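Local atomic coordinates of putative lipoprotein (Bacteroides thetaiotaomicron, PDB entry 4Q1Z), a protein that is of unknown function, but as a two-domain, beta-rich member of the DUF4876 family is probably a lipoprotein held at the bacterial membrane. Residues V15-T20 and K45-N50; Y62-S67 and L96-Q101; T26-T31 and T69-E74; E77-G82 and I358-T363. One frame throughout, in Å; residues are numbered along the deposited sequence.

Interaction 1: residues V15-T20 and K45-N50; sequences VYLDIT and KEVTDN
Leu17 and Asn50 meet first through their backbones. Leu17 N gives its proton to Asn50 O at 2.8 Å, and the bond is straight at both ends: 167° at the hydrogen and 176° at the carbonyl, with the donor almost on the line of C=O. Val15 pairs with Val52 through the backbone, so the Leu17–Asn50 bond carries the antiparallel ladder between strands 11-19 and 51-57 one step further, into the loop that leads out of strand 43-46. On its other edge, strand 11-19 bonds through Tyr16 and Asp18 to strand 95-105.

A second polar approach is of another kind. Asn50 OD1 lies 3.4 Å from Leu17 O, and as both are acceptors they gain nothing from one another. Within the loop, Asp49 OD1 takes a weak hydrogen bond from Asn50 N.

The apolar contacts are few. Leu17 holds CG beside its own backbone N (chi1 -45°), and from there CD1 reaches Val47 CG1 at 3.9 Å, the two side chains meeting at a slant. Val47 also rests on Leu30 and Val32 of strand 24-35. Ile19 touches the loop lightly, its CD1 standing 4.2 Å from Asn50 OD1, and leans on Ile24 and Val100 besides.

Chemically, one short, straight backbone bond is the polar link between the segments, while the Leu17–Val47 contact adds an apolar touch continuous with Leu30 and Val32; the carboxamide of Asn50 adds bulk at the border rather than a bond to the strand.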
loop_
_atom_site.group_PDB
_atom_site.type_symbol
_atom_site.label_atom_id
_atom_site.label_comp_id
_atom_site.label_asym_id
_atom_site.label_seq_id
_atom_site.Cartn_x
_atom_site.Cartn_y
_atom_site.Cartn_z
ATOM N N VAL A 15 16.365 -31.826 7.358
ATOM C CA VAL A 15 16.286 -30.413 7.705
ATOM C C VAL A 15 14.984 -30.187 8.480
ATOM O O VAL A 15 13.946 -30.705 8.071
ATOM C CB VAL A 15 16.394 -29.529 6.432
ATOM C CG1 VAL A 15 16.279 -28.045 6.766
ATOM C CG2 VAL A 15 17.692 -29.802 5.677
ATOM N N TYR A 16 15.053 -29.464 9.622
ATOM C CA TYR A 16 13.894 -29.130 10.464
ATOM C C TYR A 16 13.812 -27.615 10.627
ATOM O O TYR A 16 14.761 -26.989 11.101
ATOM C CB TYR A 16 13.954 -29.812 11.845
ATOM C CG TYR A 16 14.335 -31.279 11.811
ATOM C CD1 TYR A 16 13.364 -32.272 11.722
ATOM C CD2 TYR A 16 15.665 -31.673 11.885
ATOM C CE1 TYR A 16 13.708 -33.620 11.686
ATOM C CE2 TYR A 16 16.022 -33.018 11.848
ATOM C CZ TYR A 16 15.042 -33.992 11.748
ATOM O OH TYR A 16 15.401 -35.330 11.728
ATOM N N LEU A 17 12.684 -27.031 10.219
ATOM C CA LEU A 17 12.489 -25.606 10.284
ATOM C C LEU A 17 11.630 -25.223 11.480
ATOM O O LEU A 17 10.441 -25.556 11.546
ATOM C CB LEU A 17 11.869 -25.058 8.982
ATOM C CG LEU A 17 12.431 -25.545 7.642
ATOM C CD1 LEU A 17 11.693 -24.913 6.521
ATOM C CD2 LEU A 17 13.893 -25.208 7.500
ATOM N N ASP A 18 12.254 -24.517 12.436
ATOM C CA ASP A 18 11.587 -23.982 13.615
ATOM C C ASP A 18 11.072 -22.630 13.198
ATOM O O ASP A 18 11.785 -21.629 13.310
ATOM C CB ASP A 18 12.542 -23.923 14.834
ATOM C CG ASP A 18 11.918 -23.597 16.187
ATOM O OD1 ASP A 18 10.709 -23.260 16.226
ATOM O OD2 ASP A 18 12.636 -23.692 17.211
ATOM N N ILE A 19 9.867 -22.629 12.605
ATOM C CA ILE A 19 9.210 -21.435 12.104
ATOM C C ILE A 19 8.518 -20.774 13.298
ATOM O O ILE A 19 7.803 -21.431 14.055
ATOM C CB ILE A 19 8.294 -21.708 10.881
ATOM C CG1 ILE A 19 9.101 -22.444 9.779
ATOM C CG2 ILE A 19 7.750 -20.385 10.333
ATOM C CD1 ILE A 19 8.346 -23.084 8.673
ATOM N N THR A 20 8.834 -19.485 13.496
ATOM C CA THR A 20 8.434 -18.611 14.597
ATOM C C THR A 20 7.035 -18.021 14.328
ATOM O O THR A 20 6.391 -17.581 15.281
ATOM C CB THR A 20 9.558 -17.558 14.791
ATOM O OG1 THR A 20 10.735 -18.258 15.201
ATOM C CG2 THR A 20 9.248 -16.510 15.839
ATOM N N LYS A 45 16.169 -26.582 -2.733
ATOM C CA LYS A 45 15.137 -27.577 -2.456
ATOM C C LYS A 45 13.817 -26.892 -2.103
ATOM O O LYS A 45 13.804 -25.984 -1.286
ATOM C CB LYS A 45 15.610 -28.506 -1.318
ATOM C CG LYS A 45 14.656 -29.629 -0.928
ATOM C CD LYS A 45 14.902 -30.918 -1.681
ATOM C CE LYS A 45 13.920 -31.981 -1.265
ATOM N NZ LYS A 45 12.504 -31.610 -1.561
ATOM N N GLU A 46 12.714 -27.327 -2.730
ATOM C CA GLU A 46 11.367 -26.814 -2.476
ATOM C C GLU A 46 10.850 -27.364 -1.147
ATOM O O GLU A 46 11.097 -28.529 -0.825
ATOM C CB GLU A 46 10.420 -27.189 -3.614
ATOM C CG GLU A 46 10.095 -26.044 -4.545
ATOM C CD GLU A 46 8.694 -26.160 -5.110
ATOM O OE1 GLU A 46 8.533 -26.791 -6.180
ATOM O OE2 GLU A 46 7.747 -25.672 -4.448
ATOM N N VAL A 47 10.150 -26.519 -0.363
ATOM C CA VAL A 47 9.673 -26.911 0.965
ATOM C C VAL A 47 8.190 -26.549 1.129
ATOM O O VAL A 47 7.800 -25.417 0.844
ATOM C CB VAL A 47 10.546 -26.251 2.082
ATOM C CG1 VAL A 47 10.160 -26.765 3.457
ATOM C CG2 VAL A 47 12.034 -26.470 1.843
ATOM N N THR A 48 7.380 -27.491 1.627
ATOM C CA THR A 48 5.963 -27.240 1.893
ATOM C C THR A 48 5.603 -27.552 3.327
ATOM O O THR A 48 4.519 -27.171 3.767
ATOM C CB THR A 48 5.063 -28.022 0.961
ATOM O OG1 THR A 48 5.493 -29.388 0.903
ATOM C CG2 THR A 48 4.956 -27.384 -0.396
ATOM N N ASP A 49 6.491 -28.231 4.070
ATOM C CA ASP A 49 6.202 -28.565 5.459
ATOM C C ASP A 49 7.302 -28.071 6.392
ATOM O O ASP A 49 8.262 -27.468 5.926
ATOM C CB ASP A 49 5.991 -30.077 5.607
ATOM C CG ASP A 49 4.811 -30.442 6.487
ATOM O OD1 ASP A 49 4.353 -29.565 7.279
ATOM O OD2 ASP A 49 4.364 -31.608 6.419
ATOM N N ASN A 50 7.149 -28.305 7.713
ATOM C CA ASN A 50 8.115 -27.931 8.748
ATOM C C ASN A 50 9.426 -28.730 8.642
ATOM O O ASN A 50 10.456 -28.265 9.121
ATOM C CB ASN A 50 7.503 -28.133 10.124
ATOM C CG ASN A 50 6.634 -26.983 10.549
ATOM O OD1 ASN A 50 7.072 -26.091 11.286
ATOM N ND2 ASN A 50 5.389 -26.965 10.080
#

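Interaction 2: residues Y62-S67 and L96-Q101; sequences YSVTVS and LNIEVQ
The strands that carry Val64 and Val66 on one side and Leu96, Ile98 and Val100 on the other run in nearly the same direction, 29° apart, with their axes 8.4 Å from each other at closest approach. Val66 CA and Val100 CA, the nearest such pair, are separated by 7.1 Å. That spacing is too wide for strand pairing, so the two meet through side chains on the concave side of a strongly curved sheet, with strand 77-89 between them.

Alternate residues point inward and mesh. Val64 divides its branches: CG2 meets Leu96 CD2 end to end at 3.7 Å, while CG1 lies 4.0 Å from Ile98 CD1, across which its side chain passes almost at right angles. Val66 repeats the division one step along, with CG2 at 3.8 Å from Ile98 CG2 and CG1 at 3.8 Å from Val100 CG2. Both valines set CG1 anti to the backbone N (chi1 -173° for Val64), which turns CG1 and CG2 to successive partners on the facing strand. Ile98 thus sits between the two valines, giving CD1 to one and CG2 to the other. Leu17 closes in on Val66 and Ile98, and Leu30 on Val66.

Val64 and Val66 bond through their backbones to strand 77-89. This aligned packing of valine, leucine and isoleucine at a small angle is consistent with the apolar core of a beta sandwich.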
loop_
_atom_site.group_PDB
_atom_site.type_symbol
_atom_site.label_atom_id
_atom_site.label_comp_id
_atom_site.label_asym_id
_atom_site.label_seq_id
_atom_site.Cartn_x
_atom_site.Cartn_y
_atom_site.Cartn_z
ATOM N N TYR A 62 28.459 -26.380 4.410
ATOM C CA TYR A 62 27.651 -25.478 3.581
ATOM C C TYR A 62 27.006 -24.372 4.389
ATOM O O TYR A 62 26.754 -24.546 5.581
ATOM C CB TYR A 62 26.521 -26.264 2.881
ATOM C CG TYR A 62 26.955 -27.289 1.854
ATOM C CD1 TYR A 62 27.203 -28.609 2.220
ATOM C CD2 TYR A 62 27.009 -26.967 0.501
ATOM C CE1 TYR A 62 27.566 -29.568 1.273
ATOM C CE2 TYR A 62 27.371 -27.916 -0.456
ATOM C CZ TYR A 62 27.643 -29.218 -0.065
ATOM O OH TYR A 62 27.984 -30.163 -1.001
ATOM N N SER A 63 26.682 -23.253 3.724
ATOM C CA SER A 63 25.911 -22.157 4.312
ATOM C C SER A 63 24.464 -22.360 3.822
ATOM O O SER A 63 24.182 -22.240 2.626
ATOM C CB SER A 63 26.490 -20.791 3.945
ATOM O OG SER A 63 26.922 -20.093 5.103
ATOM N N VAL A 64 23.590 -22.794 4.738
ATOM C CA VAL A 64 22.204 -23.146 4.439
ATOM C C VAL A 64 21.293 -21.953 4.724
ATOM O O VAL A 64 21.357 -21.377 5.810
ATOM C CB VAL A 64 21.789 -24.414 5.230
ATOM C CG1 VAL A 64 20.404 -24.901 4.818
ATOM C CG2 VAL A 64 22.823 -25.522 5.057
ATOM N N THR A 65 20.469 -21.570 3.729
ATOM C CA THR A 65 19.543 -20.433 3.836
ATOM C C THR A 65 18.114 -20.857 3.492
ATOM O O THR A 65 17.896 -21.633 2.551
ATOM C CB THR A 65 19.997 -19.265 2.950
ATOM O OG1 THR A 65 20.409 -19.784 1.692
ATOM C CG2 THR A 65 21.151 -18.493 3.548
ATOM N N VAL A 66 17.152 -20.346 4.284
ATOM C CA VAL A 66 15.710 -20.569 4.163
ATOM C C VAL A 66 15.058 -19.241 3.837
ATOM O O VAL A 66 15.390 -18.243 4.465
ATOM C CB VAL A 66 15.088 -21.210 5.438
ATOM C CG1 VAL A 66 13.592 -21.480 5.262
ATOM C CG2 VAL A 66 15.822 -22.481 5.845
ATOM N N SER A 67 14.177 -19.216 2.817
ATOM C CA SER A 67 13.438 -18.028 2.374
ATOM C C SER A 67 12.148 -18.420 1.652
ATOM O O SER A 67 12.120 -19.356 0.848
ATOM C CB SER A 67 14.295 -17.145 1.472
ATOM O OG SER A 67 13.630 -15.931 1.160
ATOM N N LEU A 96 19.773 -31.306 10.600
ATOM C CA LEU A 96 20.077 -29.879 10.708
ATOM C C LEU A 96 18.828 -29.086 11.074
ATOM O O LEU A 96 17.767 -29.278 10.467
ATOM C CB LEU A 96 20.687 -29.355 9.395
ATOM C CG LEU A 96 21.098 -27.876 9.329
ATOM C CD1 LEU A 96 22.157 -27.522 10.381
ATOM C CD2 LEU A 96 21.606 -27.528 7.956
ATOM N N ASN A 97 18.972 -28.194 12.074
ATOM C CA ASN A 97 17.890 -27.351 12.567
ATOM C C ASN A 97 18.163 -25.894 12.240
ATOM O O ASN A 97 19.238 -25.373 12.561
ATOM C CB ASN A 97 17.685 -27.542 14.061
ATOM C CG ASN A 97 17.393 -28.967 14.451
ATOM O OD1 ASN A 97 16.284 -29.471 14.242
ATOM N ND2 ASN A 97 18.385 -29.653 15.034
ATOM N N ILE A 98 17.192 -25.257 11.554
ATOM C CA ILE A 98 17.215 -23.846 11.149
ATOM C C ILE A 98 16.103 -23.114 11.837
ATOM O O ILE A 98 14.945 -23.503 11.722
ATOM C CB ILE A 98 17.098 -23.610 9.604
ATOM C CG1 ILE A 98 17.642 -24.768 8.707
ATOM C CG2 ILE A 98 17.593 -22.217 9.204
ATOM C CD1 ILE A 98 19.117 -24.869 8.567
ATOM N N GLU A 99 16.436 -22.022 12.505
ATOM C CA GLU A 99 15.444 -21.147 13.114
ATOM C C GLU A 99 14.974 -20.190 12.051
ATOM O O GLU A 99 15.791 -19.485 11.466
ATOM C CB GLU A 99 16.060 -20.410 14.288
ATOM C CG GLU A 99 15.055 -19.720 15.179
ATOM C CD GLU A 99 15.772 -19.063 16.329
ATOM O OE1 GLU A 99 16.564 -19.753 17.018
ATOM O OE2 GLU A 99 15.607 -17.832 16.479
ATOM N N VAL A 100 13.670 -20.206 11.757
ATOM C CA VAL A 100 13.059 -19.409 10.690
ATOM C C VAL A 100 12.126 -18.373 11.319
ATOM O O VAL A 100 11.104 -18.732 11.903
ATOM C CB VAL A 100 12.332 -20.321 9.649
ATOM C CG1 VAL A 100 11.639 -19.491 8.567
ATOM C CG2 VAL A 100 13.302 -21.317 9.022
ATOM N N GLN A 101 12.480 -17.089 11.209
ATOM C CA GLN A 101 11.667 -16.026 11.797
ATOM C C GLN A 101 10.853 -15.337 10.718
ATOM O O GLN A 101 11.234 -15.359 9.552
ATOM C CB GLN A 101 12.539 -15.040 12.580
ATOM C CG GLN A 101 13.298 -15.720 13.754
ATOM C CD GLN A 101 13.192 -14.991 15.085
ATOM O OE1 GLN A 101 12.216 -14.262 15.369
ATOM N NE2 GLN A 101 14.192 -15.198 15.946
#

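Interaction 3: residues T26-T31 and T69-E74; sequences TLKDLT and TAIDTE
Thr69 O is met twice from the opposite strand: Lys28 N bonds to it at 2.7 Å, and Leu27 CA adds a weaker C-H...O contact at 3.5 Å. Thr69 N returns a bond to Lys28 O at 2.8 Å, closing a hydrogen-bonded antiparallel pair. Thr26 and Ile71 form the next such pair, with Ile71 N at 3.1 Å from Thr26 O. Leu27 and Ala70 lie between them as the non-hydrogen-bonded pair.

The two faces of this ladder differ. Leu27 CD2 rests 4.0 Å from Ala70 CB on the side covered by Ile80. Thr26, Lys28, Thr69 and Ile71 share the other face, where Ile71 runs alongside Thr26. The second torsion of Ile71 (chi2 94°) swings CD1 along the strand to Lys28 CB, 4.0 Å away. The lysine chain then leaves the contact; its NZ forms a salt bridge with Asp140, and it also makes one with Asp29, whose hydrogen bond is weak.

Beyond the ladder one strand ends and the other turns a corner. Asp72 OD1 accepts from Glu74 N in an Asx turn as strand 60-72 ends. On the partner strand, Asp29 takes left-handed backbone angles at the corner, after which pairing resumes between Thr31 and Ser67. Two residues, Asp29 and Leu30, then stand opposite one: an antiparallel ladder interrupted by a bulge-like corner, consistent with a sharply bent strand of a beta sandwich.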
loop_
_atom_site.group_PDB
_atom_site.type_symbol
_atom_site.label_atom_id
_atom_site.label_comp_id
_atom_site.label_asym_id
_atom_site.label_seq_id
_atom_site.Cartn_x
_atom_site.Cartn_y
_atom_site.Cartn_z
ATOM N N THR A 26 -0.255 -21.914 5.005
ATOM C CA THR A 26 0.474 -22.218 3.768
ATOM C C THR A 26 1.933 -21.824 3.869
ATOM O O THR A 26 2.252 -20.811 4.498
ATOM C CB THR A 26 -0.131 -21.423 2.559
ATOM O OG1 THR A 26 -1.531 -21.196 2.712
ATOM C CG2 THR A 26 0.162 -22.062 1.207
ATOM N N LEU A 27 2.808 -22.583 3.189
ATOM C CA LEU A 27 4.215 -22.254 3.003
ATOM C C LEU A 27 4.407 -22.049 1.482
ATOM O O LEU A 27 4.521 -23.018 0.708
ATOM C CB LEU A 27 5.162 -23.295 3.616
ATOM C CG LEU A 27 5.148 -23.407 5.130
ATOM C CD1 LEU A 27 5.912 -24.607 5.568
ATOM C CD2 LEU A 27 5.697 -22.163 5.789
ATOM N N LYS A 28 4.329 -20.762 1.059
ATOM C CA LYS A 28 4.383 -20.299 -0.338
ATOM C C LYS A 28 5.813 -19.899 -0.790
ATOM O O LYS A 28 6.490 -19.123 -0.111
ATOM C CB LYS A 28 3.421 -19.111 -0.491
ATOM C CG LYS A 28 3.433 -18.455 -1.860
ATOM C CD LYS A 28 2.591 -17.177 -1.895
ATOM C CE LYS A 28 2.840 -16.380 -3.154
ATOM N NZ LYS A 28 2.543 -17.148 -4.397
ATOM N N ASP A 29 6.253 -20.441 -1.950
ATOM C CA ASP A 29 7.547 -20.173 -2.615
ATOM C C ASP A 29 8.776 -20.340 -1.643
ATOM O O ASP A 29 9.833 -19.700 -1.815
ATOM C CB ASP A 29 7.520 -18.758 -3.275
ATOM C CG ASP A 29 6.335 -18.456 -4.212
ATOM O OD1 ASP A 29 5.916 -19.375 -4.971
ATOM O OD2 ASP A 29 5.867 -17.285 -4.226
ATOM N N LEU A 30 8.638 -21.282 -0.675
ATOM C CA LEU A 30 9.634 -21.563 0.350
ATOM C C LEU A 30 10.727 -22.495 -0.180
ATOM O O LEU A 30 10.443 -23.561 -0.731
ATOM C CB LEU A 30 8.947 -22.139 1.619
ATOM C CG LEU A 30 9.793 -22.357 2.882
ATOM C CD1 LEU A 30 10.332 -21.054 3.412
ATOM C CD2 LEU A 30 8.987 -23.030 3.960
ATOM N N THR A 31 11.986 -22.084 0.009
ATOM C CA THR A 31 13.150 -22.835 -0.433
ATOM C C THR A 31 14.236 -22.952 0.637
ATOM O O THR A 31 14.367 -22.112 1.533
ATOM C CB THR A 31 13.756 -22.195 -1.687
ATOM O OG1 THR A 31 13.880 -20.777 -1.494
ATOM C CG2 THR A 31 12.971 -22.525 -2.966
ATOM N N THR A 69 7.461 -17.509 1.972
ATOM C CA THR A 69 6.312 -16.814 2.555
ATOM C C THR A 69 5.387 -17.787 3.288
ATOM O O THR A 69 5.095 -18.874 2.794
ATOM C CB THR A 69 5.574 -15.994 1.443
ATOM O OG1 THR A 69 6.369 -14.853 1.140
ATOM C CG2 THR A 69 4.191 -15.489 1.856
ATOM N N ALA A 70 4.918 -17.365 4.469
ATOM C CA ALA A 70 3.936 -18.093 5.249
ATOM C C ALA A 70 2.676 -17.252 5.344
ATOM O O ALA A 70 2.758 -16.031 5.493
ATOM C CB ALA A 70 4.478 -18.415 6.626
ATOM N N ILE A 71 1.516 -17.892 5.178
ATOM C CA ILE A 71 0.206 -17.257 5.305
ATOM C C ILE A 71 -0.458 -17.915 6.511
ATOM O O ILE A 71 -0.497 -19.142 6.564
ATOM C CB ILE A 71 -0.641 -17.342 3.996
ATOM C CG1 ILE A 71 -0.016 -16.484 2.878
ATOM C CG2 ILE A 71 -2.089 -16.879 4.235
ATOM C CD1 ILE A 71 0.902 -17.218 1.966
ATOM N N ASP A 72 -0.907 -17.131 7.507
ATOM C CA ASP A 72 -1.520 -17.731 8.687
ATOM C C ASP A 72 -3.034 -17.953 8.461
ATOM O O ASP A 72 -3.540 -17.681 7.365
ATOM C CB ASP A 72 -1.187 -16.976 10.002
ATOM C CG ASP A 72 -1.863 -15.659 10.367
ATOM O OD1 ASP A 72 -2.734 -15.196 9.602
ATOM O OD2 ASP A 72 -1.536 -15.106 11.443
ATOM N N THR A 73 -3.731 -18.518 9.471
ATOM C CA THR A 73 -5.154 -18.870 9.390
ATOM C C THR A 73 -6.065 -17.654 9.206
ATOM O O THR A 73 -7.202 -17.830 8.760
ATOM C CB THR A 73 -5.579 -19.673 10.609
ATOM O OG1 THR A 73 -5.092 -19.045 11.798
ATOM C CG2 THR A 73 -5.111 -21.116 10.537
ATOM N N GLU A 74 -5.560 -16.436 9.512
ATOM C CA GLU A 74 -6.279 -15.167 9.401
ATOM C C GLU A 74 -5.879 -14.403 8.124
ATOM O O GLU A 74 -6.167 -13.198 8.008
ATOM C CB GLU A 74 -6.025 -14.294 10.651
ATOM C CG GLU A 74 -6.792 -14.728 11.890
ATOM C CD GLU A 74 -6.039 -14.476 13.180
ATOM O OE1 GLU A 74 -5.044 -15.194 13.433
ATOM O OE2 GLU A 74 -6.435 -13.555 13.930
#

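Interaction 4: residues E77-G82 and I358-T363; sequences EYYING and IIREET
With chi1 at 178°, the ring of Tyr79 is thrown straight out from strand 77-89 into the turn at 358-363; Arg360 starts out extended and then bends at CG-CD (chi3 -58°), which brings its guanidinium back beside the root of the tyrosine, ring and guanidinium planes steeply inclined. The two side chains pass in opposite directions, Arg360 NH1 3.8 Å from Tyr79 CD1. Arg360 CA makes an off-centre CH-pi contact, 4.3 Å from the centroid of the Tyr79 ring.

At the end of the ring, Glu361 N donates to Tyr79 OH at 3.2 Å in a nearly straight bond (162°). The same hydroxyl is hydrogen-bonded to Ser67 OG of the adjacent strand 60-72. Ser67 OG also bonds to Glu362 OE1, completing a small polar cluster.

The joint is between distant parts: strand 77-89 belongs to the sandwich-like N-terminal domain, whereas the turn links the short paired strands 359-360 and 365-366, within the DUF4876 family region.

At the ring's edge, Glu362 OE1 lies in plane, 3.4 Å from Tyr79 CE1; Ile358 CG2 approaches Tyr79 CD2 at 4.1 Å. Two residues earlier, at the start of strand 77-89, Glu77 OE2 and Arg360 NH1 make a long salt bridge of 3.7 Å; Glu77 OE2 also takes a weak bond from Ala139 N, and Arg360 NH2 gives a weak one to Asn137 O.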
loop_
_atom_site.group_PDB
_atom_site.type_symbol
_atom_site.label_atom_id
_atom_site.label_comp_id
_atom_site.label_asym_id
_atom_site.label_seq_id
_atom_site.Cartn_x
_atom_site.Cartn_y
_atom_site.Cartn_z
ATOM N N GLU A 77 0.089 -12.276 5.841
ATOM C CA GLU A 77 1.233 -12.695 5.063
ATOM C C GLU A 77 2.503 -12.365 5.801
ATOM O O GLU A 77 2.601 -11.301 6.420
ATOM C CB GLU A 77 1.214 -12.043 3.691
ATOM C CG GLU A 77 2.146 -12.708 2.696
ATOM C CD GLU A 77 2.485 -11.887 1.470
ATOM O OE1 GLU A 77 1.576 -11.205 0.944
ATOM O OE2 GLU A 77 3.663 -11.922 1.042
ATOM N N TYR A 78 3.466 -13.301 5.758
ATOM C CA TYR A 78 4.759 -13.177 6.401
ATOM C C TYR A 78 5.883 -13.523 5.457
ATOM O O TYR A 78 5.830 -14.553 4.790
ATOM C CB TYR A 78 4.875 -14.101 7.645
ATOM C CG TYR A 78 3.806 -13.908 8.697
ATOM C CD1 TYR A 78 2.552 -14.496 8.560
ATOM C CD2 TYR A 78 4.070 -13.193 9.863
ATOM C CE1 TYR A 78 1.568 -14.335 9.532
ATOM C CE2 TYR A 78 3.098 -13.038 10.850
ATOM C CZ TYR A 78 1.846 -13.606 10.676
ATOM O OH TYR A 78 0.867 -13.444 11.626
ATOM N N TYR A 79 6.932 -12.706 5.445
ATOM C CA TYR A 79 8.154 -13.026 4.734
ATOM C C TYR A 79 9.025 -13.740 5.765
ATOM O O TYR A 79 9.342 -13.184 6.830
ATOM C CB TYR A 79 8.822 -11.788 4.105
ATOM C CG TYR A 79 10.120 -12.136 3.406
ATOM C CD1 TYR A 79 10.143 -13.028 2.333
ATOM C CD2 TYR A 79 11.332 -11.625 3.854
ATOM C CE1 TYR A 79 11.340 -13.377 1.711
ATOM C CE2 TYR A 79 12.534 -11.968 3.238
ATOM C CZ TYR A 79 12.535 -12.857 2.181
ATOM O OH TYR A 79 13.730 -13.192 1.603
ATOM N N ILE A 80 9.299 -15.023 5.517
ATOM C CA ILE A 80 10.035 -15.825 6.495
ATOM C C ILE A 80 11.458 -16.054 5.998
ATOM O O ILE A 80 11.688 -16.154 4.795
ATOM C CB ILE A 80 9.247 -17.124 6.846
ATOM C CG1 ILE A 80 9.059 -18.068 5.621
ATOM C CG2 ILE A 80 7.887 -16.749 7.478
ATOM C CD1 ILE A 80 8.374 -19.394 5.885
ATOM N N ASN A 81 12.423 -16.039 6.922
ATOM C CA ASN A 81 13.843 -16.163 6.602
ATOM C C ASN A 81 14.618 -16.828 7.734
ATOM O O ASN A 81 14.274 -16.677 8.899
ATOM C CB ASN A 81 14.449 -14.772 6.295
ATOM C CG ASN A 81 15.317 -14.730 5.058
ATOM O OD1 ASN A 81 16.260 -15.519 4.892
ATOM N ND2 ASN A 81 15.039 -13.787 4.164
ATOM N N GLY A 82 15.673 -17.534 7.377
ATOM C CA GLY A 82 16.533 -18.215 8.326
ATOM C C GLY A 82 17.809 -18.691 7.681
ATOM O O GLY A 82 17.901 -18.738 6.457
ATOM N N ILE A 358 15.270 -5.143 4.900
ATOM C CA ILE A 358 14.981 -6.565 4.706
ATOM C C ILE A 358 14.569 -6.748 3.233
ATOM O O ILE A 358 13.613 -6.119 2.790
ATOM C CB ILE A 358 13.911 -7.058 5.725
ATOM C CG1 ILE A 358 14.440 -6.902 7.175
ATOM C CG2 ILE A 358 13.509 -8.521 5.435
ATOM C CD1 ILE A 358 13.419 -7.008 8.282
ATOM N N ILE A 359 15.320 -7.580 2.475
ATOM C CA ILE A 359 15.132 -7.812 1.033
ATOM C C ILE A 359 14.408 -9.134 0.740
ATOM O O ILE A 359 14.793 -10.186 1.266
ATOM C CB ILE A 359 16.521 -7.752 0.312
ATOM C CG1 ILE A 359 17.234 -6.398 0.557
ATOM C CG2 ILE A 359 16.450 -8.108 -1.192
ATOM C CD1 ILE A 359 16.450 -5.113 0.111
ATOM N N ARG A 360 13.372 -9.072 -0.121
ATOM C CA ARG A 360 12.626 -10.244 -0.583
ATOM C C ARG A 360 13.481 -10.863 -1.652
ATOM O O ARG A 360 13.420 -10.435 -2.796
ATOM C CB ARG A 360 11.224 -9.856 -1.099
ATOM C CG ARG A 360 10.331 -11.057 -1.406
ATOM C CD ARG A 360 8.914 -10.688 -1.818
ATOM N NE ARG A 360 8.204 -9.889 -0.812
ATOM C CZ ARG A 360 7.409 -10.376 0.139
ATOM N NH1 ARG A 360 7.219 -11.684 0.254
ATOM N NH2 ARG A 360 6.807 -9.559 0.989
ATOM N N GLU A 361 14.341 -11.811 -1.254
ATOM C CA GLU A 361 15.351 -12.488 -2.090
ATOM C C GLU A 361 14.762 -13.158 -3.349
ATOM O O GLU A 361 15.464 -13.279 -4.363
ATOM C CB GLU A 361 16.148 -13.536 -1.271
ATOM C CG GLU A 361 16.776 -13.013 0.018
ATOM C CD GLU A 361 18.056 -12.197 -0.072
ATOM O OE1 GLU A 361 18.062 -11.143 -0.750
ATOM O OE2 GLU A 361 19.033 -12.568 0.621
ATOM N N GLU A 362 13.486 -13.582 -3.281
ATOM C CA GLU A 362 12.803 -14.255 -4.377
ATOM C C GLU A 362 12.649 -13.327 -5.579
ATOM O O GLU A 362 12.697 -13.778 -6.728
ATOM C CB GLU A 362 11.431 -14.744 -3.902
ATOM C CG GLU A 362 11.449 -16.083 -3.167
ATOM C CD GLU A 362 12.067 -16.170 -1.780
ATOM O OE1 GLU A 362 12.064 -15.156 -1.043
ATOM O OE2 GLU A 362 12.537 -17.276 -1.424
ATOM N N THR A 363 12.494 -12.018 -5.302
ATOM C CA THR A 363 12.280 -10.974 -6.310
ATOM C C THR A 363 13.343 -9.863 -6.270
ATOM O O THR A 363 13.374 -9.029 -7.175
ATOM C CB THR A 363 10.890 -10.375 -6.115
ATOM O OG1 THR A 363 10.749 -9.960 -4.748
ATOM C CG2 THR A 363 9.779 -11.354 -6.501
#

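Overall arrangement
All four contacts involve the mixed seven-stranded sheet of the N-terminal domain, and their centres lie 9 to 16 Å apart. Interactions 1 and 2 meet where strands 11-19 and 95-105 run side by side. Interactions 2 and 3 share strand 60-72, joined by Ser67 and Thr31, and interaction 3 meets interaction 1 where Leu30 bonds to Val47. Along the chain, interaction 1 closes before 2 opens, whereas 3 crosses both. Interaction 4 spans some 275 residues; it opens after 1 and 3 have closed, crosses 2, and touches 2 through Ser67–Tyr79 and 3 through Ala70–Tyr78. The sandwich-like domain is thus joined through strand 77-89 to residues 358-363, far along the chain.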